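Local atomic coordinates of LPXTG cell wall surface protein (Streptococcus gordonii, PDB entry 4IGB), a protein that is anchored to the streptococcal cell wall and probably acts as an adhesin, this chain comprising its N-terminal N1 and N2 domains. Residues S12-R17 against D313-P318; M323-D328 against I397-T402. All coordinates share one frame; numbering follows the deposited sequence.

Contact 1: S12-R17 against D313-P318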
ATOM      1  N   SER D  12      -7.236 -11.061   6.384  1.00 23.69           N
ATOM      2  CA  SER D  12      -8.051 -11.315   5.203  1.00 21.83           C
ATOM      3  C   SER D  12      -9.351 -10.494   5.158  1.00 23.11           C
ATOM      4  O   SER D  12     -10.012 -10.452   4.121  1.00 26.94           O
ATOM      5  CB  SER D  12      -8.411 -12.796   5.112  1.00 29.57           C
ATOM      6  OG  SER D  12      -9.525 -13.056   5.943  1.00 24.82           O
ATOM      7  N   THR D  13      -9.729  -9.868   6.273  1.00 20.77           N
ATOM      8  CA  THR D  13     -10.949  -9.063   6.315  1.00 19.55           C
ATOM      9  C   THR D  13     -10.660  -7.586   6.650  1.00 28.31           C
ATOM     10  O   THR D  13     -11.530  -6.873   7.144  1.00 21.19           O
ATOM     11  CB  THR D  13     -11.975  -9.609   7.352  1.00 26.96           C
ATOM     12  OG1 THR D  13     -11.358  -9.677   8.640  1.00 25.59           O
ATOM     13  CG2 THR D  13     -12.503 -11.011   6.950  1.00 26.25           C
ATOM     14  N   LEU D  14      -9.435  -7.141   6.401  1.00 23.12           N
ATOM     15  CA  LEU D  14      -9.108  -5.717   6.487  1.00 22.10           C
ATOM     16  C   LEU D  14     -10.006  -4.968   5.521  1.00 30.17           C
ATOM     17  O   LEU D  14     -10.375  -5.499   4.478  1.00 25.44           O
ATOM     18  CB  LEU D  14      -7.643  -5.467   6.102  1.00 21.45           C
ATOM     19  CG  LEU D  14      -6.543  -5.921   7.052  1.00 22.23           C
ATOM     20  CD1 LEU D  14      -5.155  -5.773   6.402  1.00 22.78           C
ATOM     21  CD2 LEU D  14      -6.625  -5.104   8.319  1.00 26.85           C
ATOM     22  N   ASP D  15     -10.354  -3.732   5.852  1.00 17.59           N
ATOM     23  CA  ASP D  15     -11.180  -2.947   4.950  1.00 20.59           C
ATOM     24  C   ASP D  15     -10.354  -1.826   4.304  1.00 23.26           C
ATOM     25  O   ASP D  15     -10.807  -0.692   4.189  1.00 27.06           O
ATOM     26  CB  ASP D  15     -12.400  -2.393   5.695  1.00 30.16           C
ATOM     27  CG  ASP D  15     -13.435  -1.770   4.758  1.00 51.58           C
ATOM     28  OD1 ASP D  15     -14.184  -0.871   5.210  1.00 57.54           O
ATOM     29  OD2 ASP D  15     -13.503  -2.176   3.577  1.00 44.45           O
ATOM     30  N   ILE D  16      -9.130  -2.155   3.905  1.00 25.27           N
ATOM     31  CA  ILE D  16      -8.263  -1.203   3.229  1.00 24.88           C
ATOM     32  C   ILE D  16      -8.707  -1.067   1.774  1.00 30.39           C
ATOM     33  O   ILE D  16      -9.439  -1.915   1.269  1.00 29.38           O
ATOM     34  CB  ILE D  16      -6.762  -1.605   3.328  1.00 26.42           C
ATOM     35  CG1 ILE D  16      -6.505  -2.974   2.703  1.00 24.57           C
ATOM     36  CG2 ILE D  16      -6.299  -1.614   4.771  1.00 24.70           C
ATOM     37  CD1 ILE D  16      -5.126  -3.519   3.007  1.00 26.71           C
ATOM     38  N   ARG D  17      -8.285   0.007   1.111  1.00 22.14           N
ATOM     39  CA  ARG D  17      -8.690   0.263  -0.275  1.00 22.79           C
ATOM     40  C   ARG D  17      -7.699  -0.352  -1.268  1.00 23.34           C
ATOM     41  O   ARG D  17      -6.535   0.048  -1.300  1.00 26.82           O
ATOM     42  CB  ARG D  17      -8.779   1.774  -0.531  1.00 30.21           C
ATOM     43  CG  ARG D  17      -9.133   2.140  -1.985  1.00 40.25           C
ATOM     44  CD  ARG D  17      -8.511   3.462  -2.451  1.00 39.72           C
ATOM     45  NE  ARG D  17      -8.813   4.566  -1.542  1.00 56.94           N
ATOM     46  CZ  ARG D  17      -9.929   5.292  -1.576  1.00 59.68           C
ATOM     47  NH1 ARG D  17     -10.866   5.037  -2.485  1.00 54.35           N
ATOM     48  NH2 ARG D  17     -10.111   6.273  -0.694  1.00 55.40           N
ATOM     49  N   ASP D 313     -10.237  -0.255   9.237  1.00 19.85           N
ATOM     50  CA  ASP D 313      -9.914   0.941   8.462  1.00 26.53           C
ATOM     51  C   ASP D 313      -8.404   1.144   8.400  1.00 22.85           C
ATOM     52  O   ASP D 313      -7.869   1.562   7.372  1.00 23.17           O
ATOM     53  CB  ASP D 313     -10.573   2.182   9.081  1.00 23.92           C
ATOM     54  CG  ASP D 313     -12.078   2.043   9.212  1.00 32.88           C
ATOM     55  OD1 ASP D 313     -12.691   1.432   8.314  1.00 33.63           O
ATOM     56  OD2 ASP D 313     -12.643   2.542  10.216  1.00 24.92           O
ATOM     57  N   ILE D 314      -7.736   0.856   9.516  1.00 22.33           N
ATOM     58  CA  ILE D 314      -6.287   0.992   9.636  1.00 23.10           C
ATOM     59  C   ILE D 314      -5.706  -0.301  10.199  1.00 28.74           C
ATOM     60  O   ILE D 314      -6.403  -1.052  10.877  1.00 18.72           O
ATOM     61  CB  ILE D 314      -5.878   2.196  10.527  1.00 20.62           C
ATOM     62  CG1 ILE D 314      -6.520   2.093  11.921  1.00 24.03           C
ATOM     63  CG2 ILE D 314      -6.290   3.503   9.864  1.00 18.06           C
ATOM     64  CD1 ILE D 314      -6.107   3.217  12.874  1.00 22.76           C
ATOM     65  N   LEU D 315      -4.438  -0.553   9.895  1.00 21.79           N
ATOM     66  CA  LEU D 315      -3.765  -1.809  10.218  1.00 20.78           C
ATOM     67  C   LEU D 315      -3.763  -2.143  11.705  1.00 29.13           C
ATOM     68  O   LEU D 315      -3.865  -3.311  12.089  1.00 24.28           O
ATOM     69  CB  LEU D 315      -2.319  -1.770   9.700  1.00 17.13           C
ATOM     70  CG  LEU D 315      -2.041  -2.518   8.388  1.00 26.91           C
ATOM     71  CD1 LEU D 315      -3.231  -2.516   7.433  1.00 19.07           C
ATOM     72  CD2 LEU D 315      -0.776  -2.014   7.710  1.00 23.63           C
ATOM     73  N   ALA D 316      -3.633  -1.117  12.538  1.00 25.61           N
ATOM     74  CA  ALA D 316      -3.501  -1.321  13.978  1.00 25.29           C
ATOM     75  C   ALA D 316      -3.852  -0.050  14.740  1.00 28.78           C
ATOM     76  O   ALA D 316      -4.031   1.009  14.140  1.00 24.83           O
ATOM     77  CB  ALA D 316      -2.084  -1.764  14.313  1.00 23.23           C
ATOM     78  N   ALA D 317      -3.953  -0.157  16.063  1.00 22.70           N
ATOM     79  CA  ALA D 317      -4.366   0.977  16.880  1.00 30.52           C
ATOM     80  C   ALA D 317      -3.355   2.101  16.723  1.00 28.08           C
ATOM     81  O   ALA D 317      -2.160   1.850  16.630  1.00 22.53           O
ATOM     82  CB  ALA D 317      -4.487   0.568  18.341  1.00 28.59           C
ATOM     83  N   PRO D 318      -3.835   3.349  16.679  1.00 30.32           N
ATOM     84  CA  PRO D 318      -2.933   4.492  16.495  1.00 28.31           C
ATOM     85  C   PRO D 318      -1.924   4.610  17.636  1.00 32.98           C
ATOM     86  O   PRO D 318      -2.307   4.586  18.811  1.00 26.16           O
ATOM     87  CB  PRO D 318      -3.880   5.695  16.526  1.00 26.14           C
ATOM     88  CG  PRO D 318      -5.229   5.139  16.185  1.00 32.38           C
ATOM     89  CD  PRO D 318      -5.249   3.753  16.765  1.00 26.75           C
TER

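Contact 2: M323-D328 against I397-T402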
ATOM      1  N   MET D 323      -4.656  16.515  15.561  1.00 22.23           N
ATOM      2  CA  MET D 323      -5.587  17.264  14.730  1.00 22.32           C
ATOM      3  C   MET D 323      -4.973  18.617  14.395  1.00 31.89           C
ATOM      4  O   MET D 323      -4.729  19.433  15.284  1.00 29.66           O
ATOM      5  CB  MET D 323      -6.916  17.490  15.459  1.00 24.30           C
ATOM      6  CG  MET D 323      -7.698  16.232  15.824  1.00 24.87           C
ATOM      7  SD  MET D 323      -6.933  15.327  17.178  1.00 26.43           S
ATOM      8  CE  MET D 323      -8.269  14.235  17.634  1.00 18.96           C
ATOM      9  N   VAL D 324      -4.721  18.858  13.117  1.00 27.94           N
ATOM     10  CA  VAL D 324      -4.098  20.102  12.706  1.00 25.72           C
ATOM     11  C   VAL D 324      -5.137  21.083  12.184  1.00 39.02           C
ATOM     12  O   VAL D 324      -5.806  20.824  11.182  1.00 34.31           O
ATOM     13  CB  VAL D 324      -3.047  19.874  11.627  1.00 30.04           C
ATOM     14  CG1 VAL D 324      -2.420  21.206  11.227  1.00 32.36           C
ATOM     15  CG2 VAL D 324      -1.990  18.910  12.134  1.00 25.39           C
ATOM     16  N   GLN D 325      -5.281  22.199  12.888  1.00 27.93           N
ATOM     17  CA  GLN D 325      -6.162  23.271  12.458  1.00 22.99           C
ATOM     18  C   GLN D 325      -5.305  24.461  12.066  1.00 36.55           C
ATOM     19  O   GLN D 325      -4.263  24.717  12.678  1.00 34.37           O
ATOM     20  CB  GLN D 325      -7.126  23.663  13.584  1.00 34.63           C
ATOM     21  CG  GLN D 325      -7.896  24.948  13.339  1.00 38.35           C
ATOM     22  CD  GLN D 325      -8.873  24.861  12.170  1.00 35.55           C
ATOM     23  OE1 GLN D 325      -8.479  24.918  11.007  1.00 32.82           O
ATOM     24  NE2 GLN D 325     -10.153  24.740  12.482  1.00 29.59           N
ATOM     25  N   LYS D 326      -5.734  25.175  11.035  1.00 37.31           N
ATOM     26  CA  LYS D 326      -5.027  26.359  10.575  1.00 26.35           C
ATOM     27  C   LYS D 326      -6.030  27.479  10.314  1.00 33.62           C
ATOM     28  O   LYS D 326      -6.854  27.384   9.412  1.00 32.86           O
ATOM     29  CB  LYS D 326      -4.229  26.043   9.309  1.00 32.20           C
ATOM     30  CG  LYS D 326      -3.522  27.260   8.719  1.00 47.43           C
ATOM     31  CD  LYS D 326      -2.764  28.018   9.797  1.00 50.43           C
ATOM     32  CE  LYS D 326      -1.642  28.858   9.204  1.00 60.26           C
ATOM     33  NZ  LYS D 326      -0.636  29.201  10.256  1.00 64.64           N
ATOM     34  N   PHE D 327      -5.964  28.540  11.106  1.00 27.22           N
ATOM     35  CA  PHE D 327      -6.961  29.586  10.991  1.00 27.10           C
ATOM     36  C   PHE D 327      -6.624  30.643   9.946  1.00 32.19           C
ATOM     37  O   PHE D 327      -5.460  30.967   9.724  1.00 36.08           O
ATOM     38  CB  PHE D 327      -7.203  30.230  12.350  1.00 34.06           C
ATOM     39  CG  PHE D 327      -7.709  29.273  13.382  1.00 34.81           C
ATOM     40  CD1 PHE D 327      -8.978  28.720  13.266  1.00 33.37           C
ATOM     41  CD2 PHE D 327      -6.926  28.919  14.464  1.00 27.35           C
ATOM     42  CE1 PHE D 327      -9.460  27.838  14.226  1.00 33.22           C
ATOM     43  CE2 PHE D 327      -7.395  28.033  15.423  1.00 30.76           C
ATOM     44  CZ  PHE D 327      -8.667  27.492  15.301  1.00 29.83           C
ATOM     45  N   ASP D 328      -7.662  31.159   9.298  1.00 33.93           N
ATOM     46  CA  ASP D 328      -7.531  32.289   8.394  1.00 37.62           C
ATOM     47  C   ASP D 328      -7.031  33.484   9.193  1.00 40.32           C
ATOM     48  O   ASP D 328      -7.647  33.867  10.191  1.00 37.33           O
ATOM     49  CB  ASP D 328      -8.892  32.617   7.769  1.00 30.79           C
ATOM     50  CG  ASP D 328      -8.811  33.716   6.712  1.00 43.44           C
ATOM     51  OD1 ASP D 328      -8.769  33.382   5.512  1.00 46.33           O
ATOM     52  OD2 ASP D 328      -8.797  34.914   7.080  1.00 41.31           O
ATOM     53  N   ILE D 397     -14.275  33.395   4.514  1.00 38.24           N
ATOM     54  CA  ILE D 397     -13.246  32.756   5.317  1.00 37.64           C
ATOM     55  C   ILE D 397     -13.378  31.238   5.197  1.00 37.10           C
ATOM     56  O   ILE D 397     -14.275  30.636   5.793  1.00 37.27           O
ATOM     57  CB  ILE D 397     -13.345  33.208   6.797  1.00 35.75           C
ATOM     58  CG1 ILE D 397     -13.069  34.709   6.908  1.00 36.51           C
ATOM     59  CG2 ILE D 397     -12.389  32.417   7.676  1.00 35.69           C
ATOM     60  CD1 ILE D 397     -13.256  35.285   8.307  1.00 35.71           C
ATOM     61  N   ASP D 398     -12.499  30.638   4.400  1.00 35.64           N
ATOM     62  CA  ASP D 398     -12.424  29.185   4.268  1.00 36.82           C
ATOM     63  C   ASP D 398     -11.820  28.555   5.521  1.00 44.51           C
ATOM     64  O   ASP D 398     -11.088  29.207   6.273  1.00 36.38           O
ATOM     65  CB  ASP D 398     -11.581  28.786   3.046  1.00 36.21           C
ATOM     66  CG  ASP D 398     -12.380  28.796   1.749  1.00 50.77           C
ATOM     67  OD1 ASP D 398     -13.465  29.407   1.733  1.00 48.27           O
ATOM     68  OD2 ASP D 398     -11.927  28.192   0.746  1.00 53.90           O
ATOM     69  N   ASN D 399     -12.130  27.284   5.749  1.00 30.24           N
ATOM     70  CA  ASN D 399     -11.450  26.542   6.792  1.00 28.92           C
ATOM     71  C   ASN D 399     -11.448  25.054   6.510  1.00 31.34           C
ATOM     72  O   ASN D 399     -12.296  24.549   5.772  1.00 32.93           O
ATOM     73  CB  ASN D 399     -12.047  26.823   8.174  1.00 24.54           C
ATOM     74  CG  ASN D 399     -11.265  26.139   9.287  1.00 36.44           C
ATOM     75  OD1 ASN D 399     -11.755  25.211   9.930  1.00 28.21           O
ATOM     76  ND2 ASN D 399     -10.027  26.580   9.496  1.00 25.60           N
ATOM     77  N   THR D 400     -10.477  24.369   7.101  1.00 27.00           N
ATOM     78  CA  THR D 400     -10.333  22.927   6.975  1.00 31.72           C
ATOM     79  C   THR D 400      -9.445  22.438   8.108  1.00 30.12           C
ATOM     80  O   THR D 400      -8.588  23.182   8.588  1.00 34.41           O
ATOM     81  CB  THR D 400      -9.690  22.552   5.643  1.00 23.72           C
ATOM     82  OG1 THR D 400     -10.555  22.949   4.576  1.00 31.83           O
ATOM     83  CG2 THR D 400      -9.463  21.049   5.552  1.00 32.17           C
ATOM     84  N   VAL D 401      -9.662  21.205   8.552  1.00 23.79           N
ATOM     85  CA  VAL D 401      -8.806  20.608   9.566  1.00 19.31           C
ATOM     86  C   VAL D 401      -8.302  19.284   9.046  1.00 25.96           C
ATOM     87  O   VAL D 401      -8.870  18.715   8.115  1.00 22.92           O
ATOM     88  CB  VAL D 401      -9.539  20.391  10.899  1.00 23.46           C
ATOM     89  CG1 VAL D 401      -9.920  21.728  11.513  1.00 26.95           C
ATOM     90  CG2 VAL D 401     -10.774  19.526  10.695  1.00 22.42           C
ATOM     91  N   THR D 402      -7.219  18.798   9.634  1.00 20.06           N
ATOM     92  CA  THR D 402      -6.657  17.550   9.189  1.00 24.81           C
ATOM     93  C   THR D 402      -6.400  16.644  10.373  1.00 29.03           C
ATOM     94  O   THR D 402      -5.859  17.075  11.394  1.00 25.97           O
ATOM     95  CB  THR D 402      -5.382  17.768   8.385  1.00 24.81           C
ATOM     96  OG1 THR D 402      -5.658  18.665   7.308  1.00 37.45           O
ATOM     97  CG2 THR D 402      -4.882  16.452   7.815  1.00 25.79           C
TER
HETATM   98  O   HOH W   1      -5.444  21.606   7.932  1.00 48.45           O
HETATM   99  O   HOH W   2      -7.985  25.937   7.450  1.00 48.00           O
HETATM  100  O   HOH W   3     -10.205  29.658   9.323  1.00 34.21           O

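Contact 1: S12-R17 against D313-P318
Leu14 and Leu315 meet through one methyl each, CD1 to CD1 at 3.9 Å. Their side chains cross at a slant. Leu315 CD1 also lies 4.2 Å from Ile16 CG2, so this one methyl serves both hydrophobic neighbours on the opposite loop. Ile16 presents its CG2 branch here. CG1 sits between the backbone N and the carbonyl carbon (chi1 60°), which leaves CG2 beside the backbone N. Next to this apolar patch, Asp15 and Asp313 run side by side in the same direction. Their carboxylate planes are 49° apart, and Asp15 OD1 stands 4.1 Å from Asp313 OD1. The two like charges are close but not bonded, and their proximity may raise the affinity of one carboxylate for a proton. No hydrogen bond links the two segments. Both are loops, and the contact is part of the interface between the N1 domain, which holds 12-17, and the N2 domain, which holds 313-318. Bonds to neighbouring residues position each loop. Asp313 OD2 accepts from the backbone N of Val309, which ties the carboxylate back to its own loop. Leu315 N is hydrogen-bonded to Glu276 OE2, and Asp15 O accepts from Lys277 NZ. Asp15 is joined across the interface by a backbone hydrogen bond with Lys312, next to Asp313, while Arg17 is bonded to Ile275 within N1.

Contact 2: M323-D328 against I397-T402
Val324 and Thr402 form an antiparallel hydrogen-bonded pair between strands 321-326 and 397-405, neighbours in the mixed beta sheet of the N2 domain, which belongs to the adhesin clan. The backbone bonds of this pair are Val324 N to Thr402 O at 2.7 Å and Thr402 N to Val324 O at 2.9 Å. Both carbonyls also receive a CA-H...O contact, Thr402 O from Met323 CA and Val324 O from Val401 CA. Farther along, side chains and water bridge the strands.

The amides of Gln325 and Asn399 approach from opposite directions and exchange two hydrogen bonds. Asn399 ND2 gives to Gln325 OE1 at 2.7 Å, from above the carbonyl plane. Gln325 NE2 gives to Asn399 OD1 at 3.0 Å, on a lone pair in plane. The amide planes are 46° apart, so the pair is twisted. Gln325 bends at chi2 (66°), which curls its amide back over its own backbone. There OE1 takes a second bond, from Lys326 N at 2.8 Å. Two donors thus grip OE1 and limit rotation of the buried amide.

Water 2 accepts from Thr400 N and donates to Lys326 O, filling in for a direct backbone bond. Water 3 joins Asp328 N to Asp398 O in the same way.

Van der Waals contacts complete the pairing. The methyl CG1 of Val401 packs against the amide carbon CD of Gln325 at 3.4 Å. Within 323-328, Gln325 CG also rests on one face of the Phe327 ring, near its rim. Asp328, whose OD2 is salt-bridged to Arg330, crosses Ile397 at about a right angle, with its CB 3.5 Å from Ile397 CG2.

Contact 1 and contact 2 lie in series along the chain, with centres 27 Å apart and nearest atoms about 10 Å apart. They do not touch. Contact 1 joins two domains across 295 intervening residues, whereas contact 2 lies wholly within N2 and spans 68. The loop 313-318 leads into strand 321-326, which carries the first half of contact 2. Strand 397-405 gives a second connection: it supplies the other half of contact 2, and its Val405 touches Ile314 and Pro318. The N2 loop that faces N1 is therefore continuous with one strand of this pair and packed against the other, linking the interdomain contact to the N2 sheet.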